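Local coordinates for homoserine kinase (Cytophaga hutchinsonii, PDB 4P52), which probably transfers the gamma-phosphate of ATP to the side-chain hydroxyl of L-homoserine, as a member of the GHMP kinase family, at residues L232-L237 with T241-R246; G171-V176 with L187-N192; L277-S282 with I288-T293; A36-G41 with L45-D50; Y194-H199 with Q299-A304. All blocks are in the same frame, centred on the assembly; numbering follows the deposited sequence.

Contact 1: residues L232-L237 with T241-R246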
# COMPACT_ATOMS: atom_id res chain seq x y z
N LEU A 232 0.65 -0.81 6.29
CA LEU A 232 0.89 0.44 7.01
C LEU A 232 -0.24 1.45 6.78
O LEU A 232 -0.75 2.03 7.73
CB LEU A 232 2.23 1.03 6.60
CG LEU A 232 2.85 2.20 7.37
CD1 LEU A 232 2.80 1.97 8.87
CD2 LEU A 232 4.29 2.35 6.95
N VAL A 233 -0.62 1.67 5.53
CA VAL A 233 -1.73 2.56 5.21
C VAL A 233 -3.05 2.13 5.90
O VAL A 233 -3.76 2.97 6.46
CB VAL A 233 -1.91 2.68 3.69
CG1 VAL A 233 -3.20 3.40 3.32
CG2 VAL A 233 -0.72 3.41 3.08
N ALA A 234 -3.34 0.83 5.87
CA ALA A 234 -4.54 0.30 6.52
C ALA A 234 -4.43 0.50 8.03
O ALA A 234 -5.36 1.01 8.63
CB ALA A 234 -4.76 -1.17 6.17
N GLY A 235 -3.30 0.10 8.61
CA GLY A 235 -2.97 0.37 10.01
C GLY A 235 -3.16 1.82 10.49
O GLY A 235 -3.58 2.03 11.62
N LEU A 236 -2.86 2.81 9.66
CA LEU A 236 -3.06 4.19 10.06
C LEU A 236 -4.50 4.61 9.91
O LEU A 236 -5.06 5.22 10.81
CB LEU A 236 -2.20 5.15 9.24
CG LEU A 236 -0.68 5.01 9.22
CD1 LEU A 236 -0.14 6.08 8.27
CD2 LEU A 236 -0.04 5.11 10.61
N LEU A 237 -5.09 4.32 8.76
CA LEU A 237 -6.48 4.66 8.54
C LEU A 237 -7.45 4.04 9.55
O LEU A 237 -8.56 4.54 9.73
CB LEU A 237 -6.92 4.22 7.15
CG LEU A 237 -6.21 4.87 5.97
CD1 LEU A 237 -7.09 4.90 4.73
CD2 LEU A 237 -5.85 6.27 6.39
N THR A 241 -2.66 -0.36 15.96
CA THR A 241 -1.28 -0.22 16.40
C THR A 241 -0.42 -1.42 16.04
O THR A 241 0.67 -1.27 15.50
CB THR A 241 -1.26 0.05 17.94
OG1 THR A 241 -0.98 1.43 18.12
CG2 THR A 241 -0.25 -0.87 18.80
N SER A 242 -0.93 -2.60 16.36
CA SER A 242 -0.23 -3.86 16.19
C SER A 242 0.13 -4.15 14.72
O SER A 242 1.13 -4.83 14.44
CB SER A 242 -1.11 -4.97 16.75
OG SER A 242 -0.34 -6.14 16.99
N LEU A 243 -0.70 -3.64 13.80
CA LEU A 243 -0.54 -3.85 12.36
C LEU A 243 0.58 -2.96 11.84
O LEU A 243 1.43 -3.42 11.07
CB LEU A 243 -1.85 -3.57 11.60
CG LEU A 243 -1.91 -3.73 10.06
CD1 LEU A 243 -1.52 -5.13 9.62
CD2 LEU A 243 -3.27 -3.34 9.47
N ILE A 244 0.58 -1.70 12.30
CA ILE A 244 1.68 -0.76 12.03
C ILE A 244 3.05 -1.32 12.46
O ILE A 244 4.01 -1.28 11.70
CB ILE A 244 1.43 0.58 12.71
CG1 ILE A 244 0.17 1.21 12.15
CG2 ILE A 244 2.62 1.50 12.50
CD1 ILE A 244 -0.22 2.52 12.82
N GLY A 245 3.12 -1.87 13.66
CA GLY A 245 4.35 -2.48 14.14
C GLY A 245 4.87 -3.50 13.15
O GLY A 245 6.04 -3.48 12.77
N ARG A 246 3.98 -4.39 12.72
CA ARG A 246 4.38 -5.48 11.84
C ARG A 246 4.66 -4.99 10.43
O ARG A 246 5.53 -5.53 9.76
CB ARG A 246 3.31 -6.58 11.85
CG ARG A 246 3.49 -7.66 12.92
CD ARG A 246 2.26 -8.56 12.96
NE ARG A 246 1.07 -7.79 12.54
CZ ARG A 246 -0.18 -8.03 12.92
NH1 ARG A 246 -0.43 -9.02 13.76
NH2 ARG A 246 -1.17 -7.26 12.47
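Ile-244 and Leu-243 of the helix 241-246 segment grip Gly-235 between them, where the two nearly antiparallel helical segments (156°) draw together. With no side chain on Gly-235, its backbone forms the floor on which both residues rest. Ile-244 spreads its branches in two directions. CG1 stands anti to the carbonyl carbon (chi1 -63°), and the extended chain carries CD1 over Gly-235 O at 3.6 Å and on to Leu-236, where it meets CD2. CG2 reaches Leu-232 CD1 at 3.7 Å. Both leucines cross Ile-244 at about a right angle. Leu-243 takes the other flank: its CD2 lies 3.5 Å from Gly-235 N and more loosely beside Ala-234 CB, at 4.2 Å. No hydrogen bond joins the segments; apolar side chains meet each other and the glycine backbone. An alanine in place of Ile-244 would lack both outer branches and would probably leave a gap between Leu-232 and Leu-236. Consecutive helices 219-237 and 241-247 thus form a nearly antiparallel pair joined by a short turn; Leu-236 packs on Phe-173 of strand 173-178, while strand 183-187 of the second subunit supplies Val-185 against Leu-243 and Asp-183 in a salt bridge with Arg-246.

Contact 2: residues G171-V176 with L187-N192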
# COMPACT_ATOMS: atom_id res chain seq x y z
N GLY A 171 0.83 19.92 6.15
CA GLY A 171 0.72 19.31 7.47
C GLY A 171 0.24 17.87 7.39
O GLY A 171 -0.28 17.43 6.37
N GLY A 172 0.47 17.13 8.46
CA GLY A 172 -0.11 15.82 8.61
C GLY A 172 0.69 14.72 7.98
O GLY A 172 1.91 14.85 7.77
N PHE A 173 -0.02 13.64 7.67
CA PHE A 173 0.56 12.44 7.12
C PHE A 173 0.05 12.25 5.69
O PHE A 173 -1.15 12.26 5.44
CB PHE A 173 0.14 11.25 7.98
CG PHE A 173 0.97 10.05 7.74
CD1 PHE A 173 0.87 9.36 6.53
CD2 PHE A 173 1.87 9.60 8.71
CE1 PHE A 173 1.66 8.26 6.27
CE2 PHE A 173 2.68 8.49 8.46
CZ PHE A 173 2.57 7.83 7.23
N VAL A 174 0.97 12.02 4.76
CA VAL A 174 0.67 12.06 3.35
C VAL A 174 1.14 10.81 2.59
O VAL A 174 2.22 10.25 2.85
CB VAL A 174 1.30 13.34 2.74
CG1 VAL A 174 1.53 13.21 1.25
CG2 VAL A 174 0.45 14.56 3.06
N LEU A 175 0.29 10.36 1.66
CA LEU A 175 0.68 9.36 0.67
C LEU A 175 0.84 10.05 -0.68
O LEU A 175 -0.06 10.79 -1.13
CB LEU A 175 -0.37 8.24 0.58
CG LEU A 175 -0.44 7.36 -0.68
CD1 LEU A 175 0.62 6.29 -0.63
CD2 LEU A 175 -1.78 6.65 -0.75
N VAL A 176 2.00 9.85 -1.30
CA VAL A 176 2.25 10.35 -2.65
C VAL A 176 2.04 9.17 -3.59
O VAL A 176 2.92 8.29 -3.76
CB VAL A 176 3.65 10.91 -2.84
CG1 VAL A 176 3.81 11.46 -4.26
CG2 VAL A 176 3.91 12.00 -1.82
N LEU A 187 -3.74 11.46 4.86
CA LEU A 187 -4.37 10.36 5.60
C LEU A 187 -4.52 10.68 7.08
O LEU A 187 -3.66 11.33 7.65
CB LEU A 187 -3.52 9.10 5.45
CG LEU A 187 -3.28 8.60 4.03
CD1 LEU A 187 -2.25 7.48 4.08
CD2 LEU A 187 -4.57 8.13 3.40
N PRO A 188 -5.62 10.23 7.71
CA PRO A 188 -5.73 10.37 9.16
C PRO A 188 -4.78 9.41 9.89
O PRO A 188 -4.51 8.31 9.41
CB PRO A 188 -7.17 9.97 9.44
CG PRO A 188 -7.47 8.97 8.37
CD PRO A 188 -6.81 9.55 7.15
N VAL A 189 -4.29 9.82 11.04
CA VAL A 189 -3.43 8.98 11.84
C VAL A 189 -3.90 8.99 13.29
O VAL A 189 -4.55 9.94 13.71
CB VAL A 189 -1.97 9.47 11.76
CG1 VAL A 189 -1.38 9.00 10.43
CG2 VAL A 189 -1.87 10.99 11.99
N PRO A 190 -3.58 7.94 14.06
CA PRO A 190 -4.10 7.99 15.45
C PRO A 190 -3.48 9.14 16.26
O PRO A 190 -2.33 9.53 16.03
CB PRO A 190 -3.79 6.61 16.02
CG PRO A 190 -2.85 5.97 15.07
CD PRO A 190 -2.80 6.73 13.78
N ALA A 191 -4.28 9.71 17.15
CA ALA A 191 -3.93 10.98 17.78
C ALA A 191 -2.88 10.79 18.85
O ALA A 191 -2.23 11.76 19.26
CB ALA A 191 -5.17 11.64 18.38
N ASN A 192 -2.70 9.54 19.28
CA ASN A 192 -1.76 9.19 20.32
C ASN A 192 -0.48 8.60 19.71
O ASN A 192 0.32 7.97 20.40
CB ASN A 192 -2.40 8.17 21.25
CG ASN A 192 -2.68 6.85 20.54
OD1 ASN A 192 -3.17 6.82 19.40
ND2 ASN A 192 -2.37 5.75 21.21
O HOH W 1 -2.80 13.73 8.46
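Phe-173 meets Leu-187 and Val-189 at the open end of the hairpin formed by strands 173-178 and 183-187. Its carbonyl oxygen accepts a nearly straight hydrogen bond from Leu-187 N, 2.8 Å long with an angle of 176° at the hydrogen. The return bond is not made directly: Phe-173 N donates to a water at 2.9 Å, and the same water donates to Leu-187 O at 2.7 Å. The water thus satisfies both backbone groups while the chains begin to part. The Phe-173 side chain has CG anti to its amide nitrogen (chi1 -164°), and this places CB and the near part of the ring against Val-189. One methyl, Val-189 CG1, does the touching, 3.7 Å from Phe-173 CB and similarly close to CG and CD2, with the two side chains crossing at about a right angle. Leu-187 CD1 lies farther off, 4.4 Å from CD1 of Phe-173.

At Val-174, backbone bonding turns to the other side of strand 173-178, where it joins Gly-46. Leu-175 then receives the leucine methyl again: Leu-187 CD1 approaches Leu-175 CB at 4.0 Å. Leu-187 therefore lies across the strand between Phe-173 and Leu-175, and the second subunit borders this packing, with its Gly-230 against Leu-175 and its Ala-234 against Leu-187. The arrangement is that of a beta hairpin at its open end, where one backbone bond is made directly, a water stands in for its companion, and apolar side chains continue the contact beyond the last pair.

Contact 3: residues L277-S282 with I288-T293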
# COMPACT_ATOMS: atom_id res chain seq x y z
N LEU A 277 7.13 1.04 18.26
CA LEU A 277 6.33 0.29 17.29
C LEU A 277 7.22 -0.20 16.18
O LEU A 277 7.11 -1.34 15.70
CB LEU A 277 5.29 1.19 16.67
CG LEU A 277 3.97 1.31 17.42
CD1 LEU A 277 2.97 2.01 16.52
CD2 LEU A 277 3.51 -0.09 17.84
N GLY A 278 8.09 0.71 15.75
CA GLY A 278 8.99 0.44 14.66
C GLY A 278 9.92 1.62 14.56
O GLY A 278 9.68 2.69 15.15
N CYS A 279 10.98 1.45 13.77
CA CYS A 279 12.05 2.39 13.76
C CYS A 279 12.80 2.24 12.46
O CYS A 279 13.12 1.12 12.07
CB CYS A 279 12.97 2.10 14.95
SG CYS A 279 14.52 3.02 14.89
N SER A 280 13.07 3.35 11.78
CA SER A 280 13.86 3.34 10.56
C SER A 280 14.59 4.65 10.25
O SER A 280 14.58 5.59 11.04
CB SER A 280 13.00 2.93 9.36
OG SER A 280 13.85 2.45 8.29
N ILE A 281 15.24 4.70 9.09
CA ILE A 281 15.93 5.90 8.66
C ILE A 281 14.92 6.96 8.29
O ILE A 281 13.94 6.66 7.63
CB ILE A 281 16.81 5.62 7.43
CG1 ILE A 281 17.86 4.55 7.79
CG2 ILE A 281 17.47 6.91 6.90
CD1 ILE A 281 18.48 3.88 6.58
N SER A 282 15.16 8.21 8.69
CA SER A 282 14.29 9.28 8.26
C SER A 282 14.79 9.84 6.95
O SER A 282 15.96 10.26 6.86
CB SER A 282 14.28 10.37 9.31
OG SER A 282 13.55 11.48 8.82
N ILE A 288 17.14 9.24 12.32
CA ILE A 288 16.42 8.01 12.55
C ILE A 288 15.16 8.37 13.32
O ILE A 288 15.19 9.25 14.19
CB ILE A 288 17.28 7.06 13.41
CG1 ILE A 288 18.59 6.76 12.67
CG2 ILE A 288 16.53 5.76 13.73
CD1 ILE A 288 19.56 5.90 13.44
N PHE A 289 14.05 7.70 13.02
CA PHE A 289 12.82 7.99 13.74
C PHE A 289 12.24 6.71 14.29
O PHE A 289 12.47 5.61 13.74
CB PHE A 289 11.78 8.68 12.85
CG PHE A 289 11.12 7.75 11.88
CD1 PHE A 289 11.80 7.34 10.74
CD2 PHE A 289 9.85 7.26 12.14
CE1 PHE A 289 11.20 6.43 9.86
CE2 PHE A 289 9.25 6.35 11.26
CZ PHE A 289 9.93 5.93 10.13
N ALA A 290 11.47 6.85 15.36
CA ALA A 290 10.76 5.71 15.91
C ALA A 290 9.32 6.14 16.15
O ALA A 290 9.06 7.34 16.38
CB ALA A 290 11.41 5.22 17.20
N LEU A 291 8.39 5.19 16.06
CA LEU A 291 7.02 5.50 16.36
C LEU A 291 6.65 4.80 17.64
O LEU A 291 7.15 3.70 17.91
CB LEU A 291 6.09 5.12 15.19
CG LEU A 291 6.33 5.85 13.84
CD1 LEU A 291 5.35 5.33 12.80
CD2 LEU A 291 6.17 7.35 13.94
N SER A 292 5.83 5.46 18.46
CA SER A 292 5.28 4.83 19.65
C SER A 292 3.88 5.39 19.92
O SER A 292 3.42 6.26 19.18
CB SER A 292 6.18 5.03 20.86
OG SER A 292 6.45 6.42 21.05
N THR A 293 3.24 4.91 20.99
CA THR A 293 1.85 5.29 21.25
C THR A 293 1.61 6.15 22.50
O THR A 293 0.48 6.30 22.93
CB THR A 293 0.92 4.07 21.26
OG1 THR A 293 1.33 3.17 22.30
CG2 THR A 293 1.03 3.33 19.96
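A beta hairpin of the GHMP kinase C-terminal domain is formed by strands 278-281 and 288-292, with Ser-280 and Phe-289 as a hydrogen-bonded antiparallel pair. Phe-289 N donates to Ser-280 O at 2.9 Å, and Ser-280 N returns a bond to Phe-289 O at 3.1 Å. Further along, Leu-291 N binds Gly-278 O at 3.0 Å, and Leu-277 N reaches Leu-291 O at 2.7 Å, tilted 24° from the carbonyl plane. Phe-289 has CG between its backbone N and carbonyl carbon (chi1 75°), which turns the ring back over the partner strand. Ser-280 N lies over one face, offset toward the rim, while Ile-281 O approaches the edge, 3.5 Å from CE1. On the opposite sheet face, Cys-279 SG touches Ile-288 CG2 at 3.6 Å and Cys-279 CB adjoins Ala-290 CB. Replacing Phe-289 with an alanine would probably open a gap beside the Ser-280 amide and the Ile-281 carbonyl. Ser-280 OG is hydrogen-bonded to Glu-254 and Ser-282 OG to the carbonyl of Gly-117. The hairpin connection carries a Gly-Ser-Gly-Pro sequence, consistent with the third conserved motif of GHMP kinases.

Contact 4: residues A36-G41 with L45-D50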
# COMPACT_ATOMS: atom_id res chain seq x y z
N ALA A 36 10.36 11.49 5.76
CA ALA A 36 9.99 10.77 4.55
C ALA A 36 10.34 9.26 4.60
O ALA A 36 11.10 8.82 5.48
CB ALA A 36 10.57 11.44 3.33
N ASN A 37 9.74 8.50 3.67
CA ASN A 37 9.87 7.04 3.58
C ASN A 37 9.13 6.27 4.66
O ASN A 37 8.39 5.32 4.36
CB ASN A 37 11.32 6.64 3.41
CG ASN A 37 11.97 7.40 2.25
OD1 ASN A 37 11.30 7.74 1.26
ND2 ASN A 37 13.24 7.70 2.39
N VAL A 38 9.25 6.69 5.91
CA VAL A 38 8.44 6.06 6.98
C VAL A 38 8.54 4.52 6.88
O VAL A 38 7.53 3.82 6.74
CB VAL A 38 6.96 6.55 6.95
CG1 VAL A 38 6.19 6.08 8.18
CG2 VAL A 38 6.87 8.07 6.83
N SER A 39 9.76 4.01 6.92
CA SER A 39 9.97 2.56 6.80
C SER A 39 9.71 2.02 5.37
O SER A 39 10.51 2.24 4.44
CB SER A 39 9.13 1.80 7.83
OG SER A 39 9.59 0.48 7.94
N CYS A 40 8.61 1.32 5.19
CA CYS A 40 8.44 0.56 3.96
C CYS A 40 7.99 1.44 2.78
O CYS A 40 8.14 1.04 1.63
CB CYS A 40 7.47 -0.59 4.16
SG CYS A 40 5.88 -0.00 4.78
N GLY A 41 7.49 2.64 3.06
CA GLY A 41 6.93 3.49 2.04
C GLY A 41 7.92 4.40 1.35
O GLY A 41 7.65 5.61 1.18
N LEU A 45 5.51 7.83 1.35
CA LEU A 45 4.92 8.24 2.64
C LEU A 45 5.80 9.27 3.30
O LEU A 45 7.02 9.20 3.21
CB LEU A 45 4.78 7.06 3.59
CG LEU A 45 4.02 5.84 3.09
CD1 LEU A 45 4.14 4.71 4.11
CD2 LEU A 45 2.56 6.19 2.81
N GLY A 46 5.19 10.22 3.98
CA GLY A 46 5.91 11.27 4.69
C GLY A 46 4.96 11.93 5.66
O GLY A 46 3.73 11.94 5.46
N PHE A 47 5.51 12.49 6.74
CA PHE A 47 4.69 13.21 7.70
C PHE A 47 5.49 14.32 8.35
O PHE A 47 6.72 14.25 8.41
CB PHE A 47 4.08 12.26 8.73
CG PHE A 47 5.08 11.63 9.66
CD1 PHE A 47 5.53 12.32 10.79
CD2 PHE A 47 5.56 10.33 9.42
CE1 PHE A 47 6.43 11.73 11.67
CE2 PHE A 47 6.47 9.72 10.29
CZ PHE A 47 6.90 10.44 11.42
N ALA A 48 4.80 15.35 8.84
CA ALA A 48 5.46 16.53 9.41
C ALA A 48 5.59 16.39 10.90
O ALA A 48 4.75 15.77 11.55
CB ALA A 48 4.69 17.78 9.06
N VAL A 49 6.65 16.95 11.46
CA VAL A 49 6.75 16.95 12.91
C VAL A 49 6.74 18.38 13.39
O VAL A 49 6.69 19.27 12.56
CB VAL A 49 7.97 16.16 13.41
CG1 VAL A 49 7.74 14.68 13.18
CG2 VAL A 49 9.25 16.65 12.74
N ASP A 50 6.76 18.58 14.71
CA ASP A 50 6.69 19.93 15.30
C ASP A 50 8.01 20.68 15.16
O ASP A 50 7.99 21.89 14.93
CB ASP A 50 6.34 19.88 16.79
CG ASP A 50 4.91 19.41 17.07
OD1 ASP A 50 4.06 19.30 16.14
OD2 ASP A 50 4.63 19.15 18.28
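Leu-45 opens strand 45-49 by meeting the preceding loop at two points, Asn-37 and Gly-41. Its N donates to Gly-41 O at 3.1 Å, with the donor in the carbonyl plane, while its own O accepts a weak, bent bond from Asn-37 N at 2.8 Å. The side chain, with CG anti to the carbonyl carbon (chi1 -55°), runs alongside Gly-41 and sets CD1 3.7 Å from Gly-41 CA. Since Gly-41 has no side chain, the leucine methyl rests directly on backbone. Nearer the backbone of its own strand, Leu-45 CB touches Val-38 CG2 at 4.0 Å.

Gly-46 comes next, paired with Ala-36 as an antiparallel non-hydrogen-bonded pair, their CA atoms 4.1 Å apart. Phe-47 then reaches back toward the loop. Its chi1 of 68° holds CG between the backbone N and carbonyl carbon, and the ring presents CD2 to Val-38 CG2 at 3.7 Å. That single methyl thus bridges Leu-45 and Phe-47.

The loop connects antiparallel strands 26-36 and 45-49, a beta hairpin of the larger mixed sheet. It bends through a type II' turn from Val-38 to Gly-41, and Asn-37 OD1 adds a bond to Asp-43 N. Strand 45-49 lies between strand 26-36, where Phe-47 pairs with Val-35, and strand 173-178, approached where Ala-48 bonds to Gly-172. Helix 219-237 packs against the loop and strand through Leu-232, which touches Cys-40 and Leu-45.

Contact 5: residues Y194-H199 with Q299-A304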
# COMPACT_ATOMS: atom_id res chain seq x y z
N TYR A 194 3.16 8.90 18.38
CA TYR A 194 4.29 9.81 18.58
C TYR A 194 5.46 9.37 17.75
O TYR A 194 5.66 8.17 17.49
CB TYR A 194 4.71 9.81 20.03
CG TYR A 194 3.81 10.61 20.92
CD1 TYR A 194 2.59 10.10 21.34
CD2 TYR A 194 4.20 11.90 21.34
CE1 TYR A 194 1.77 10.83 22.15
CE2 TYR A 194 3.38 12.65 22.16
CZ TYR A 194 2.16 12.10 22.55
OH TYR A 194 1.33 12.82 23.34
N ALA A 195 6.22 10.37 17.32
CA ALA A 195 7.45 10.17 16.58
C ALA A 195 8.62 10.71 17.41
O ALA A 195 8.58 11.87 17.90
CB ALA A 195 7.36 10.90 15.28
N THR A 196 9.64 9.87 17.61
CA THR A 196 10.87 10.32 18.20
C THR A 196 11.86 10.38 17.07
O THR A 196 12.07 9.38 16.39
CB THR A 196 11.38 9.36 19.29
OG1 THR A 196 10.35 9.16 20.27
CG2 THR A 196 12.59 9.96 19.99
N ILE A 197 12.44 11.57 16.86
CA ILE A 197 13.51 11.80 15.88
C ILE A 197 14.83 11.98 16.62
O ILE A 197 14.92 12.77 17.57
CB ILE A 197 13.33 13.11 15.06
CG1 ILE A 197 11.98 13.21 14.34
CG2 ILE A 197 14.41 13.23 14.00
CD1 ILE A 197 11.50 11.91 13.78
N ILE A 198 15.86 11.25 16.19
CA ILE A 198 17.21 11.52 16.63
C ILE A 198 18.09 11.90 15.44
O ILE A 198 18.14 11.20 14.40
CB ILE A 198 17.82 10.36 17.47
CG1 ILE A 198 19.17 10.80 18.04
CG2 ILE A 198 17.91 9.05 16.69
CD1 ILE A 198 19.51 10.06 19.33
N HIS A 199 18.78 13.04 15.59
CA HIS A 199 19.68 13.48 14.58
C HIS A 199 21.13 13.46 15.09
O HIS A 199 21.51 14.31 15.90
CB HIS A 199 19.33 14.87 14.11
CG HIS A 199 20.39 15.47 13.25
ND1 HIS A 199 21.19 16.51 13.68
CD2 HIS A 199 20.87 15.08 12.04
CE1 HIS A 199 22.09 16.77 12.74
NE2 HIS A 199 21.91 15.93 11.74
N GLN A 299 9.57 9.40 24.88
CA GLN A 299 10.71 9.96 25.59
C GLN A 299 11.75 8.93 25.97
O GLN A 299 12.95 9.17 25.75
CB GLN A 299 10.28 10.75 26.81
CG GLN A 299 9.82 12.15 26.43
CD GLN A 299 8.89 12.76 27.48
OE1 GLN A 299 8.77 12.25 28.59
NE2 GLN A 299 8.23 13.86 27.12
N LYS A 300 11.32 7.78 26.49
CA LYS A 300 12.31 6.76 26.80
C LYS A 300 12.95 6.11 25.54
O LYS A 300 14.14 5.72 25.57
CB LYS A 300 11.90 5.80 27.92
CG LYS A 300 10.61 5.06 27.75
CD LYS A 300 10.60 3.77 28.58
CE LYS A 300 11.48 2.69 27.93
NZ LYS A 300 11.37 1.36 28.58
N ILE A 301 12.22 6.06 24.44
CA ILE A 301 12.84 5.68 23.19
C ILE A 301 13.95 6.67 22.82
O ILE A 301 15.04 6.27 22.46
CB ILE A 301 11.80 5.52 22.06
CG1 ILE A 301 11.01 4.21 22.27
CG2 ILE A 301 12.45 5.49 20.69
CD1 ILE A 301 9.58 4.29 21.78
N GLY A 302 13.67 7.96 22.92
CA GLY A 302 14.64 8.99 22.63
C GLY A 302 15.87 8.87 23.49
O GLY A 302 16.98 8.96 22.98
N GLN A 303 15.68 8.63 24.78
CA GLN A 303 16.78 8.41 25.70
C GLN A 303 17.64 7.20 25.35
O GLN A 303 18.87 7.24 25.54
CB GLN A 303 16.32 8.37 27.16
CG GLN A 303 16.07 9.76 27.75
CD GLN A 303 17.11 10.83 27.28
OE1 GLN A 303 16.91 11.52 26.23
NE2 GLN A 303 18.23 10.97 28.04
N ALA A 304 17.03 6.13 24.85
CA ALA A 304 17.80 4.93 24.51
C ALA A 304 18.58 5.08 23.19
O ALA A 304 19.69 4.57 23.04
CB ALA A 304 16.91 3.70 24.50
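Thr-196 points from strand 194-199 toward the helix 299-304 segment, and its two branches do different work. The methyl CG2 stands anti to the backbone N, while the hydroxyl OG1 is anti to the carbonyl carbon (chi1 -54°); this torsion directs the methyl to Gly-302 and the hydroxyl to the turn before it. CG2 lands on Gly-302, 3.5 Å from its CA and 3.7 Å from its N. Gly-302 carries no side chain to stand in the way, and the methyl lies directly on the helix backbone. This is also where the two segments come nearest, the CA atoms of Thr-196 and Gly-302 being 6.0 Å apart.

The hydroxyl faces the preceding turn. OG1 is 4.2 Å from Ile-301 CG2, a loose touch, and makes its hydrogen bond with the carbonyl oxygen of Ala-298, just ahead of the segment. A buried polar group is thereby satisfied by a carbonyl of the helix, while the methyl beside it is spent on apolar packing. Ile-301 points toward the strand and touches Thr-196 nearest through CG2; the residue also packs on Ala-290 and Ser-292 of the neighbouring strand. No hydrogen bond links the two segments themselves, so they are joined by close van der Waals packing.

The strand runs through the interior of a four-stranded antiparallel sheet, bonded on one side to strand 288-292, where Thr-196 pairs with Ala-290, and on the other to strand 316-322, where Ile-197 pairs with Tyr-319. Helix 295-310 covers the face carrying Thr-196 and Ile-198, with Met-305 touching both.

All five contacts are largely buried, but they differ in place and chemistry. Contacts 3 and 5 share the four-stranded sheet: contact 3 is held by a backbone ladder, contact 5 by a helix laid on one face. Contacts 2 and 4 join through neighbouring strands 173-178 and 45-49 of the larger sheet, each mixing few backbone bonds with apolar side chains. Contact 1, between helices, is held by side-chain packing without a hydrogen bond, and with contact 2 it borders the second subunit, which touches neither contact 3 nor contact 5. Contact 4, nearest the chain's centre, ties the others together: Phe-289 and Leu-232 both pack on its loop, and Phe-47 reaches Ala-195.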